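Side-chain contacts in aldehyde dehydrogenase (Listeria monocytogenes, PDB 3K9D), which probably acts as an oxidoreductase on aldehyde or oxo groups, with NAD or NADP as the acceptor: residues Q308-L313 against K342-L347; N16-A21 against D184-H189; L375-H378 against I384-E387; Y48-K53 against V155-E160; T330-K335 against C359-D364. All coordinates share one frame; numbering follows the deposited sequence.

Interaction 1 (Q308-L313 against K342-L347)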
# COMPACT_ATOMS: atom_id res chain seq x y z
N GLN A 308 29.12 -6.78 -28.47
CA GLN A 308 30.40 -7.45 -28.72
C GLN A 308 30.81 -8.31 -27.54
O GLN A 308 31.20 -9.44 -27.73
CB GLN A 308 31.49 -6.43 -29.07
CG GLN A 308 31.34 -5.81 -30.46
CD GLN A 308 31.20 -6.86 -31.54
OE1 GLN A 308 31.99 -7.80 -31.63
NE2 GLN A 308 30.19 -6.70 -32.38
N HIS A 309 30.69 -7.75 -26.33
CA HIS A 309 31.07 -8.44 -25.08
C HIS A 309 30.32 -9.76 -24.91
O HIS A 309 30.92 -10.80 -24.62
CB HIS A 309 30.82 -7.51 -23.89
CG HIS A 309 31.25 -8.08 -22.57
ND1 HIS A 309 32.47 -7.80 -22.00
CD2 HIS A 309 30.60 -8.89 -21.69
CE1 HIS A 309 32.57 -8.42 -20.84
NE2 HIS A 309 31.45 -9.09 -20.63
N ILE A 310 29.00 -9.69 -25.09
CA ILE A 310 28.08 -10.83 -25.01
C ILE A 310 28.37 -11.86 -26.10
O ILE A 310 28.39 -13.06 -25.85
CB ILE A 310 26.60 -10.36 -25.11
CG1 ILE A 310 26.21 -9.51 -23.90
CG2 ILE A 310 25.64 -11.55 -25.25
CD1 ILE A 310 25.01 -8.61 -24.14
N ALA A 311 28.62 -11.36 -27.31
CA ALA A 311 28.94 -12.19 -28.45
C ALA A 311 30.20 -13.00 -28.16
O ALA A 311 30.22 -14.20 -28.43
CB ALA A 311 29.11 -11.36 -29.71
N ASN A 312 31.22 -12.36 -27.59
CA ASN A 312 32.45 -13.02 -27.20
C ASN A 312 32.21 -14.08 -26.12
O ASN A 312 32.74 -15.19 -26.22
CB ASN A 312 33.48 -12.01 -26.69
CG ASN A 312 34.13 -11.21 -27.81
OD1 ASN A 312 34.03 -11.56 -29.00
ND2 ASN A 312 34.82 -10.12 -27.44
N LEU A 313 31.42 -13.73 -25.11
CA LEU A 313 31.07 -14.65 -24.02
C LEU A 313 30.36 -15.92 -24.53
O LEU A 313 30.65 -17.03 -24.07
CB LEU A 313 30.22 -13.94 -22.96
CG LEU A 313 30.93 -13.01 -21.97
CD1 LEU A 313 29.90 -12.22 -21.17
CD2 LEU A 313 31.85 -13.79 -21.05
N LYS A 342 15.93 -10.08 -20.18
CA LYS A 342 17.33 -10.05 -20.53
C LYS A 342 17.72 -8.59 -20.42
O LYS A 342 17.33 -7.77 -21.26
CB LYS A 342 17.56 -10.53 -21.97
CG LYS A 342 16.86 -11.82 -22.32
CD LYS A 342 16.73 -12.05 -23.82
CE LYS A 342 15.74 -11.11 -24.51
NZ LYS A 342 14.29 -11.24 -24.15
N LEU A 343 18.45 -8.25 -19.38
CA LEU A 343 18.81 -6.86 -19.12
C LEU A 343 20.07 -6.53 -19.89
O LEU A 343 21.12 -6.29 -19.31
CB LEU A 343 18.99 -6.62 -17.62
CG LEU A 343 17.75 -6.54 -16.74
CD1 LEU A 343 18.17 -6.31 -15.28
CD2 LEU A 343 16.79 -5.44 -17.20
N ALA A 344 19.94 -6.52 -21.22
CA ALA A 344 21.05 -6.54 -22.16
C ALA A 344 20.48 -6.24 -23.55
O ALA A 344 19.29 -6.49 -23.77
CB ALA A 344 21.71 -7.93 -22.15
N PRO A 345 21.32 -5.74 -24.49
CA PRO A 345 20.86 -5.45 -25.86
C PRO A 345 20.52 -6.73 -26.67
O PRO A 345 21.10 -7.01 -27.73
CB PRO A 345 22.04 -4.68 -26.48
CG PRO A 345 23.25 -5.22 -25.74
CD PRO A 345 22.75 -5.41 -24.32
N ILE A 346 19.59 -7.51 -26.13
CA ILE A 346 19.12 -8.74 -26.74
C ILE A 346 17.59 -8.71 -26.81
O ILE A 346 16.93 -8.44 -25.81
CB ILE A 346 19.56 -10.02 -25.94
CG1 ILE A 346 21.06 -10.01 -25.64
CG2 ILE A 346 19.14 -11.32 -26.70
CD1 ILE A 346 21.53 -11.11 -24.69
N LEU A 347 17.05 -9.04 -27.99
CA LEU A 347 15.61 -9.13 -28.20
C LEU A 347 15.15 -10.49 -28.74
O LEU A 347 15.84 -11.10 -29.56
CB LEU A 347 15.16 -8.06 -29.20
CG LEU A 347 15.19 -6.60 -28.75
CD1 LEU A 347 15.05 -5.70 -29.96
CD2 LEU A 347 14.11 -6.31 -27.69
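I310 is the sole residue of 308-313 that touches 342-347, and it meets A344, P345 and I346 in turn. Its CD1 does most of the work: it lies 3.9 Å from A344 CB and equally 3.9 Å from P345 CD, with P345 CG only slightly farther off. The other branch of the same side chain, CG2, approaches I346 CD1 at 4.2 Å. One isoleucine thus covers three consecutive residues with two methyls, and no hydrogen bond is made across the contact. With chi1 at -66°, CG2 lies opposite the backbone N and CG1 opposite the carbonyl carbon; chi2 (159°) then carries CD1 outward to A344 and P345. The side chain crosses both the proline ring and I346 at a slant.

The receiving surface is shaped by two inverse gamma turns centred on L343 and P345. The second is closed by the bond from I346 N to A344 O at 2.6 Å, whereas the first rests on a weak bond from A344 N to K342 O. Q255 also donates to K342 O, and the backbones of P345 and L347 pair with L325 on the neighbouring strand. L287 of helix 281-291 touches both I310 and I346, and I291 touches I346 as well, making the apolar cluster larger.

Helix 307-313 lies in the connection from strand 276-278 to strand 324-328, and here it packs on the entry to strand 346-352. The arrangement is that of an alpha/beta domain with a parallel sheet, consistent with the catalytic domain of the aldehyde dehydrogenase family.

Interaction 2 (N16-A21 against D184-H189)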
# COMPACT_ATOMS: atom_id res chain seq x y z
N ASN A 16 21.96 1.69 14.36
CA ASN A 16 22.45 3.06 14.60
C ASN A 16 21.91 4.04 13.55
O ASN A 16 21.40 5.10 13.89
CB ASN A 16 23.99 3.11 14.62
CG ASN A 16 24.59 2.31 15.75
OD1 ASN A 16 23.97 2.10 16.79
ND2 ASN A 16 25.82 1.85 15.56
N LEU A 17 22.02 3.65 12.29
CA LEU A 17 21.50 4.42 11.15
C LEU A 17 20.00 4.69 11.21
O LEU A 17 19.56 5.80 10.92
CB LEU A 17 21.87 3.71 9.83
CG LEU A 17 23.36 3.67 9.46
CD1 LEU A 17 23.58 2.80 8.24
CD2 LEU A 17 23.90 5.05 9.23
N ILE A 18 19.21 3.68 11.57
CA ILE A 18 17.77 3.85 11.76
C ILE A 18 17.44 4.81 12.92
O ILE A 18 16.60 5.71 12.78
CB ILE A 18 17.07 2.47 11.93
CG1 ILE A 18 16.99 1.75 10.59
CG2 ILE A 18 15.67 2.61 12.53
CD1 ILE A 18 16.71 0.29 10.73
N GLU A 19 18.16 4.65 14.03
CA GLU A 19 18.05 5.51 15.22
C GLU A 19 18.29 7.01 14.94
O GLU A 19 17.55 7.86 15.43
CB GLU A 19 19.03 5.02 16.29
CG GLU A 19 18.84 5.60 17.69
CD GLU A 19 20.02 5.29 18.61
OE1 GLU A 19 21.17 5.59 18.22
OE2 GLU A 19 19.79 4.77 19.72
N SER A 20 19.34 7.29 14.16
CA SER A 20 19.66 8.66 13.74
C SER A 20 18.61 9.19 12.78
O SER A 20 18.18 10.33 12.88
CB SER A 20 21.04 8.71 13.05
OG SER A 20 22.08 8.53 13.98
N ALA A 21 18.19 8.34 11.84
CA ALA A 21 17.16 8.71 10.88
C ALA A 21 15.82 8.97 11.56
O ALA A 21 15.07 9.84 11.12
CB ALA A 21 17.02 7.64 9.81
N ASP A 184 18.35 -7.40 6.12
CA ASP A 184 17.23 -8.02 6.84
C ASP A 184 16.82 -7.19 8.06
O ASP A 184 15.62 -7.03 8.34
CB ASP A 184 17.57 -9.44 7.31
CG ASP A 184 16.38 -10.14 7.95
OD1 ASP A 184 15.42 -10.44 7.22
OD2 ASP A 184 16.40 -10.38 9.18
N GLN A 185 17.81 -6.69 8.79
CA GLN A 185 17.58 -5.86 9.97
C GLN A 185 16.93 -4.54 9.55
O GLN A 185 16.00 -4.08 10.20
CB GLN A 185 18.88 -5.63 10.77
CG GLN A 185 18.79 -4.67 11.97
CD GLN A 185 17.80 -5.13 13.07
OE1 GLN A 185 18.21 -5.70 14.07
NE2 GLN A 185 16.52 -4.86 12.89
N LEU A 186 17.40 -3.96 8.45
CA LEU A 186 16.82 -2.72 7.91
C LEU A 186 15.35 -2.87 7.56
O LEU A 186 14.55 -1.99 7.87
CB LEU A 186 17.60 -2.20 6.69
CG LEU A 186 17.06 -0.93 6.01
CD1 LEU A 186 17.13 0.33 6.93
CD2 LEU A 186 17.78 -0.64 4.70
N MET A 187 15.01 -3.98 6.92
CA MET A 187 13.65 -4.22 6.50
C MET A 187 12.75 -4.56 7.70
O MET A 187 11.62 -4.09 7.75
CB MET A 187 13.58 -5.35 5.45
CG MET A 187 14.18 -5.02 4.06
SD MET A 187 13.94 -6.33 2.84
CE MET A 187 14.68 -7.72 3.67
N LYS A 188 13.24 -5.39 8.62
CA LYS A 188 12.43 -5.90 9.76
C LYS A 188 12.25 -4.94 10.93
O LYS A 188 11.28 -5.06 11.69
CB LYS A 188 12.95 -7.25 10.29
CG LYS A 188 12.60 -8.45 9.40
CD LYS A 188 13.13 -9.77 9.97
CE LYS A 188 12.79 -10.97 9.08
NZ LYS A 188 11.38 -11.45 9.22
N HIS A 189 13.17 -3.98 11.09
CA HIS A 189 13.15 -3.03 12.21
C HIS A 189 11.81 -2.32 12.42
O HIS A 189 11.14 -1.94 11.47
CB HIS A 189 14.24 -1.99 12.05
CG HIS A 189 14.79 -1.50 13.35
ND1 HIS A 189 14.19 -0.50 14.09
CD2 HIS A 189 15.88 -1.88 14.06
CE1 HIS A 189 14.89 -0.29 15.19
NE2 HIS A 189 15.92 -1.11 15.19
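The imidazole of H189 has I18 over one face: CG2 stands 4.1 Å from the centroid of the H189 ring and 27° off its normal, which is a CH-pi contact. At the ring edge, in plane, lies Q185 CD, one helical turn earlier. The same isoleucine meets the root of the histidine with its other branch, I18 CD1 being 3.6 Å from H189 CB and 3.7 Å from H189 CG, so the two side chains run past each other in opposite directions. H189 ND1 is hydrogen-bonded to the backbone N of D191, which would help fix the rotation of the ring.

L186 supplies the rest. With CG anti to the backbone N (chi1 178°), its CD1 is brought to 3.8 Å from I18 CD1. No hydrogen bond crosses between the two segments, although the Q185 amide oxygen takes one from R15 NE, just ahead on the first helix.

H189 is the first residue to leave helical angles after helix 180-188, so helix 6-28 packs against the end of that helix. L17, A21 and L186 all touch V140 of strand 138-143, while I18 also reaches T192 of strand 192-197, which places both helices on the mixed sheet.

Interaction 3 (L375-H378 against I384-E387)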
# COMPACT_ATOMS: atom_id res chain seq x y z
N LEU A 375 4.31 -2.95 -21.16
CA LEU A 375 4.17 -3.43 -22.53
C LEU A 375 4.21 -2.17 -23.41
O LEU A 375 3.77 -1.11 -22.99
CB LEU A 375 2.87 -4.22 -22.74
CG LEU A 375 2.52 -4.73 -24.15
CD1 LEU A 375 1.84 -6.06 -24.12
CD2 LEU A 375 1.63 -3.73 -24.90
N ILE A 376 4.78 -2.29 -24.61
CA ILE A 376 4.92 -1.16 -25.53
C ILE A 376 4.15 -1.49 -26.81
O ILE A 376 4.12 -2.62 -27.25
CB ILE A 376 6.43 -0.84 -25.83
CG1 ILE A 376 7.26 -0.69 -24.55
CG2 ILE A 376 6.57 0.42 -26.71
CD1 ILE A 376 7.99 -1.97 -24.09
N ILE A 377 3.44 -0.51 -27.36
CA ILE A 377 2.75 -0.69 -28.62
C ILE A 377 3.02 0.50 -29.55
O ILE A 377 3.02 1.66 -29.12
CB ILE A 377 1.20 -0.89 -28.44
CG1 ILE A 377 0.54 -1.29 -29.77
CG2 ILE A 377 0.56 0.36 -27.83
CD1 ILE A 377 -0.97 -1.57 -29.73
N HIS A 378 3.28 0.18 -30.82
CA HIS A 378 3.43 1.19 -31.85
C HIS A 378 2.31 0.98 -32.81
O HIS A 378 2.16 -0.09 -33.40
CB HIS A 378 4.80 1.07 -32.54
CG HIS A 378 5.96 1.20 -31.60
ND1 HIS A 378 6.59 2.41 -31.36
CD2 HIS A 378 6.59 0.28 -30.84
CE1 HIS A 378 7.56 2.22 -30.48
NE2 HIS A 378 7.57 0.94 -30.14
N ILE A 384 -7.40 -0.15 -31.49
CA ILE A 384 -6.59 -1.32 -31.10
C ILE A 384 -5.85 -1.02 -29.81
O ILE A 384 -5.79 -1.86 -28.90
CB ILE A 384 -5.60 -1.77 -32.25
CG1 ILE A 384 -6.39 -2.30 -33.44
CG2 ILE A 384 -4.65 -2.89 -31.77
CD1 ILE A 384 -5.54 -2.63 -34.63
N ILE A 385 -5.30 0.20 -29.74
CA ILE A 385 -4.62 0.73 -28.57
C ILE A 385 -5.53 0.68 -27.32
O ILE A 385 -5.10 0.23 -26.26
CB ILE A 385 -4.12 2.18 -28.78
CG1 ILE A 385 -2.93 2.23 -29.76
CG2 ILE A 385 -3.70 2.80 -27.45
CD1 ILE A 385 -2.73 3.58 -30.40
N ARG A 386 -6.77 1.14 -27.47
CA ARG A 386 -7.78 1.05 -26.40
C ARG A 386 -8.05 -0.40 -25.93
O ARG A 386 -8.26 -0.64 -24.75
CB ARG A 386 -9.07 1.74 -26.82
CG ARG A 386 -10.07 1.94 -25.68
CD ARG A 386 -11.44 2.31 -26.20
NE ARG A 386 -12.37 2.56 -25.10
CZ ARG A 386 -12.47 3.70 -24.42
NH1 ARG A 386 -11.67 4.73 -24.71
NH2 ARG A 386 -13.36 3.80 -23.44
N GLU A 387 -8.05 -1.36 -26.87
CA GLU A 387 -8.23 -2.78 -26.53
C GLU A 387 -7.05 -3.28 -25.69
O GLU A 387 -7.23 -4.00 -24.72
CB GLU A 387 -8.36 -3.64 -27.79
CG GLU A 387 -9.65 -3.44 -28.57
CD GLU A 387 -10.76 -4.41 -28.19
OE1 GLU A 387 -11.04 -4.58 -26.98
OE2 GLU A 387 -11.37 -5.00 -29.11
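I377 sits in extended backbone (phi/psi -133°/137°) and faces I385, which is helical; their CA atoms, 7.5 Å apart, are the nearest across the two segments. Strand 374-378 contributes no main-chain bond to the helix, so the join is made by side chains alone. From the backbone, I377 starts its side chain toward the helix and the next residue, H378, starts its own away, as expected for successive residues of a strand.

The I377 side chain is drawn out to its full length: CG1 is anti to the backbone N (chi1 -171°) and CD1 continues the zigzag. This carries CD1 to the helix as the single atom making the close approaches. It lies 4.3 Å from I385 CG1 and 4.4 Å from I384 CG2, and seen from CD1 these two partners are about 83° apart. The methyl therefore contacts two successive helical residues, at distances that indicate relaxed rather than tight apolar packing. I384 adds a backbone tie, since its N is hydrogen-bonded to D381 OD1 just upstream.

The contact belongs to the beta-alpha-beta unit of strand 374-378, helix 382-391 and strand 396-399. I377 and I385 both touch V399 of the last strand, and I377 also pairs through its backbone with L398 and N400. On the other face of the strand H378 packs on helix 232-243, while within the sheet the backbone of I376 pairs with P223 and F225. Next to the contact, R386 forms a salt bridge with E96 of the second subunit, while I384 touches W355 of helix 355-368.

Interaction 4 (Y48-K53 against V155-E160)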
# COMPACT_ATOMS: atom_id res chain seq x y z
N TYR A 48 22.50 16.79 -9.77
CA TYR A 48 22.75 17.29 -11.12
C TYR A 48 24.21 17.68 -11.33
O TYR A 48 24.78 17.31 -12.34
CB TYR A 48 21.82 18.47 -11.45
CG TYR A 48 21.96 18.99 -12.87
CD1 TYR A 48 21.55 18.23 -13.97
CD2 TYR A 48 22.49 20.26 -13.12
CE1 TYR A 48 21.67 18.72 -15.27
CE2 TYR A 48 22.62 20.76 -14.41
CZ TYR A 48 22.21 19.98 -15.48
OH TYR A 48 22.34 20.48 -16.76
N GLY A 49 24.81 18.37 -10.37
CA GLY A 49 26.19 18.85 -10.51
C GLY A 49 27.20 17.71 -10.54
O GLY A 49 28.20 17.80 -11.23
N ALA A 50 26.90 16.64 -9.80
CA ALA A 50 27.75 15.45 -9.76
C ALA A 50 27.40 14.40 -10.83
O ALA A 50 27.88 13.26 -10.76
CB ALA A 50 27.69 14.83 -8.36
N ARG A 51 26.59 14.77 -11.82
CA ARG A 51 26.13 13.82 -12.85
C ARG A 51 27.22 12.98 -13.55
O ARG A 51 27.07 11.77 -13.70
CB ARG A 51 25.22 14.50 -13.89
CG ARG A 51 25.89 15.55 -14.80
CD ARG A 51 24.82 16.36 -15.52
NE ARG A 51 25.33 17.50 -16.28
CZ ARG A 51 25.59 18.70 -15.77
NH1 ARG A 51 25.43 18.95 -14.47
NH2 ARG A 51 26.06 19.66 -16.56
N GLU A 52 28.32 13.63 -13.94
CA GLU A 52 29.41 12.95 -14.62
C GLU A 52 30.23 12.08 -13.67
O GLU A 52 30.52 10.93 -13.98
CB GLU A 52 30.31 13.99 -15.31
CG GLU A 52 29.59 14.78 -16.40
CD GLU A 52 29.62 14.09 -17.77
OE1 GLU A 52 30.27 13.04 -17.90
OE2 GLU A 52 29.00 14.63 -18.71
N LYS A 53 30.58 12.65 -12.51
CA LYS A 53 31.29 11.96 -11.44
C LYS A 53 30.67 10.63 -11.03
O LYS A 53 31.36 9.61 -10.97
CB LYS A 53 31.42 12.87 -10.21
CG LYS A 53 32.07 12.18 -9.02
CD LYS A 53 32.53 13.13 -7.95
CE LYS A 53 33.47 12.42 -7.01
NZ LYS A 53 33.70 13.19 -5.76
N VAL A 155 25.39 9.33 -1.80
CA VAL A 155 24.82 9.63 -0.50
C VAL A 155 25.61 10.74 0.19
O VAL A 155 25.02 11.71 0.66
CB VAL A 155 24.69 8.37 0.40
CG1 VAL A 155 24.38 8.76 1.86
CG2 VAL A 155 23.61 7.45 -0.15
N ARG A 156 26.94 10.62 0.21
CA ARG A 156 27.80 11.65 0.79
C ARG A 156 27.55 13.04 0.19
O ARG A 156 27.42 14.03 0.93
CB ARG A 156 29.28 11.27 0.62
CG ARG A 156 30.23 12.08 1.52
CD ARG A 156 31.67 11.99 1.06
NE ARG A 156 31.88 12.57 -0.27
CZ ARG A 156 32.15 13.85 -0.51
NH1 ARG A 156 32.25 14.72 0.50
NH2 ARG A 156 32.32 14.27 -1.76
N ILE A 157 27.47 13.10 -1.14
CA ILE A 157 27.30 14.36 -1.88
C ILE A 157 25.95 15.05 -1.63
O ILE A 157 25.91 16.23 -1.31
CB ILE A 157 27.56 14.19 -3.41
CG1 ILE A 157 29.07 14.06 -3.68
CG2 ILE A 157 26.98 15.35 -4.23
CD1 ILE A 157 29.41 13.66 -5.11
N ILE A 158 24.85 14.31 -1.77
CA ILE A 158 23.53 14.94 -1.66
C ILE A 158 23.15 15.26 -0.20
O ILE A 158 22.36 16.16 0.06
CB ILE A 158 22.42 14.15 -2.42
CG1 ILE A 158 22.13 12.81 -1.73
CG2 ILE A 158 22.81 13.97 -3.92
CD1 ILE A 158 21.16 11.93 -2.50
N SER A 159 23.78 14.53 0.73
CA SER A 159 23.60 14.64 2.17
C SER A 159 24.19 15.95 2.67
O SER A 159 23.55 16.68 3.41
CB SER A 159 24.31 13.48 2.87
OG SER A 159 23.65 13.08 4.05
N GLU A 160 25.42 16.25 2.24
CA GLU A 160 26.09 17.47 2.59
C GLU A 160 25.37 18.72 2.08
O GLU A 160 25.30 19.71 2.80
CB GLU A 160 27.55 17.44 2.12
CG GLU A 160 28.45 16.54 2.96
CD GLU A 160 29.83 16.33 2.34
OE1 GLU A 160 30.53 15.39 2.78
OE2 GLU A 160 30.22 17.10 1.43
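At the junction between helix 33-49 and helix 51-62, A50 and K53 pack on I157 of helix 148-164, a helix-helix contact at the domain surface. A50 is the first residue past helix 33-49 and also the N-cap residue of helix 51-62, and its CB points at I157 and lies 3.9 Å from I157 CD1. The K53 chain is extended, all four torsions within about 15° of anti, which takes its CD to 4.3 Å from I157 CD1 and its NZ on to the R156 guanidinium.

There K53 NZ stands 4.4 Å from R156 NH2, at the guanidinium edge and near its plane. The two cations are gathered by one carboxylate: E153 forms salt bridges with K53 NZ and with R156 NE, which probably offsets their mutual charge. R156 NH1 also forms a salt bridge with E160 OE1 at 2.9 Å, though as a hydrogen bond it is bent and weak.

R51 braces the junction. Its NH1 gives a hydrogen bond to Y48 O (2.8 Å, 160° at the hydrogen) from above the carbonyl plane, while R51 N reaches the same oxygen from the opposite face; NH1 also hovers 3.3 Å above the centre of the Y48 ring.

Interaction 5 (T330-K335 against C359-D364)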
# COMPACT_ATOMS: atom_id res chain seq x y z
N THR A 330 9.25 -18.62 -30.97
CA THR A 330 7.87 -19.13 -31.17
C THR A 330 7.18 -19.52 -29.84
O THR A 330 5.95 -19.67 -29.79
CB THR A 330 7.85 -20.37 -32.10
OG1 THR A 330 8.47 -21.48 -31.44
CG2 THR A 330 8.58 -20.12 -33.42
N LYS A 331 7.97 -19.69 -28.79
CA LYS A 331 7.51 -20.27 -27.53
C LYS A 331 7.61 -19.28 -26.36
O LYS A 331 8.32 -18.28 -26.43
CB LYS A 331 8.34 -21.52 -27.20
CG LYS A 331 8.04 -22.73 -28.07
CD LYS A 331 9.09 -23.83 -27.89
CE LYS A 331 8.79 -24.71 -26.68
NZ LYS A 331 9.74 -25.88 -26.58
N VAL A 332 6.89 -19.60 -25.29
CA VAL A 332 6.90 -18.85 -24.03
C VAL A 332 7.12 -19.87 -22.89
O VAL A 332 6.56 -20.96 -22.92
CB VAL A 332 5.55 -18.09 -23.83
CG1 VAL A 332 5.56 -17.32 -22.54
CG2 VAL A 332 5.28 -17.13 -24.98
N GLY A 333 7.93 -19.53 -21.89
CA GLY A 333 8.12 -20.46 -20.77
C GLY A 333 9.43 -20.30 -20.02
O GLY A 333 10.36 -19.69 -20.54
N ALA A 334 9.49 -20.86 -18.81
CA ALA A 334 10.68 -20.73 -17.95
C ALA A 334 11.95 -21.29 -18.61
O ALA A 334 13.05 -20.77 -18.39
CB ALA A 334 10.43 -21.41 -16.60
N LYS A 335 11.75 -22.32 -19.43
CA LYS A 335 12.80 -23.02 -20.18
C LYS A 335 13.13 -22.32 -21.51
O LYS A 335 13.92 -22.84 -22.31
CB LYS A 335 12.35 -24.46 -20.52
CG LYS A 335 11.46 -25.18 -19.50
CD LYS A 335 9.99 -25.16 -19.91
CE LYS A 335 9.12 -24.39 -18.91
NZ LYS A 335 8.99 -25.11 -17.60
N CYS A 359 -2.06 -9.67 -29.12
CA CYS A 359 -2.61 -9.51 -27.78
C CYS A 359 -2.51 -10.80 -26.94
O CYS A 359 -1.99 -10.77 -25.84
CB CYS A 359 -4.07 -9.06 -27.88
SG CYS A 359 -5.11 -9.36 -26.43
N GLU A 360 -3.02 -11.92 -27.48
CA GLU A 360 -3.04 -13.21 -26.80
C GLU A 360 -1.63 -13.70 -26.49
O GLU A 360 -1.35 -14.23 -25.40
CB GLU A 360 -3.76 -14.27 -27.67
CG GLU A 360 -5.28 -14.07 -27.79
CD GLU A 360 -6.04 -14.31 -26.49
OE1 GLU A 360 -5.68 -15.24 -25.73
OE2 GLU A 360 -7.00 -13.57 -26.22
N LEU A 361 -0.75 -13.51 -27.47
CA LEU A 361 0.65 -13.83 -27.29
C LEU A 361 1.25 -12.95 -26.20
O LEU A 361 1.94 -13.46 -25.32
CB LEU A 361 1.44 -13.69 -28.60
CG LEU A 361 2.96 -13.78 -28.50
CD1 LEU A 361 3.44 -15.15 -28.05
CD2 LEU A 361 3.54 -13.44 -29.83
N SER A 362 0.98 -11.65 -26.26
CA SER A 362 1.53 -10.69 -25.27
C SER A 362 1.10 -11.05 -23.84
O SER A 362 1.93 -11.09 -22.94
CB SER A 362 1.12 -9.27 -25.58
OG SER A 362 1.66 -8.83 -26.81
N MET A 363 -0.19 -11.36 -23.66
CA MET A 363 -0.73 -11.83 -22.37
C MET A 363 -0.03 -13.11 -21.89
O MET A 363 0.32 -13.21 -20.71
CB MET A 363 -2.25 -12.05 -22.43
CG MET A 363 -3.07 -10.79 -22.69
SD MET A 363 -4.89 -10.95 -22.58
CE MET A 363 -5.20 -12.25 -23.76
N ASP A 364 0.21 -14.05 -22.81
CA ASP A 364 0.92 -15.32 -22.53
C ASP A 364 2.37 -15.11 -22.06
O ASP A 364 2.83 -15.78 -21.12
CB ASP A 364 0.90 -16.24 -23.77
CG ASP A 364 1.06 -17.72 -23.43
OD1 ASP A 364 0.86 -18.10 -22.25
OD2 ASP A 364 1.37 -18.52 -24.33
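V332 turns both its methyls to helix 355-368: CG1 meets the backbone of D364, and CG2 meets the side chains of L361 and D364. With CG1 anti to the backbone N (chi1 180°), that branch comes up to the main chain of the helix, CG1 lying 3.4 Å from D364 O. CG2 is 4.1 Å from L361 CD1 and 4.2 Å from D364 OD2. The V332 and L361 side chains cross at a slant rather than lying alongside one another. With CG anti to the backbone N and chi2 at 65°, L361 brings CD1 toward the valine, and only this end of the side chain meets it.

No hydrogen bond joins the two segments; D364 O, although close to a methyl, has a polar partner in H368 ND1. V332 also touches I365, H368 and Y350, and Y350 touches L361 as well. The loop is held in place by K331 O, hydrogen-bonded to Y350 OH, and by G333 N, hydrogen-bonded to S339 OG.

Segment 330-335 belongs to the loop connecting parallel strands 324-328 and 346-352, and it packs on the helix that follows the second of them, within the parallel-sheet alpha/beta domain, consistent with the aldehyde dehydrogenase fold.

In the fold
From the N terminus, interaction 2 opens first on helix 6-28 and closes at 184-189, enclosing 162 residues; interaction 4, from 48-53 to 155-160, is nested inside that loop. Both belong to the region around the mixed sheet, and their nearest atoms are about 8 Å apart. The remaining contacts come later, around the parallel sheet. Interaction 1 opens at 308 and interaction 5 at 330, before interaction 1 has closed at 342-347, so the two cross. Interaction 3 is local, closing a short loop after interaction 5 has ended. Interactions 3 and 5 touch where L375 CD1 meets S362 CB at 3.6 Å, linking strand 374-378 to helix 355-368.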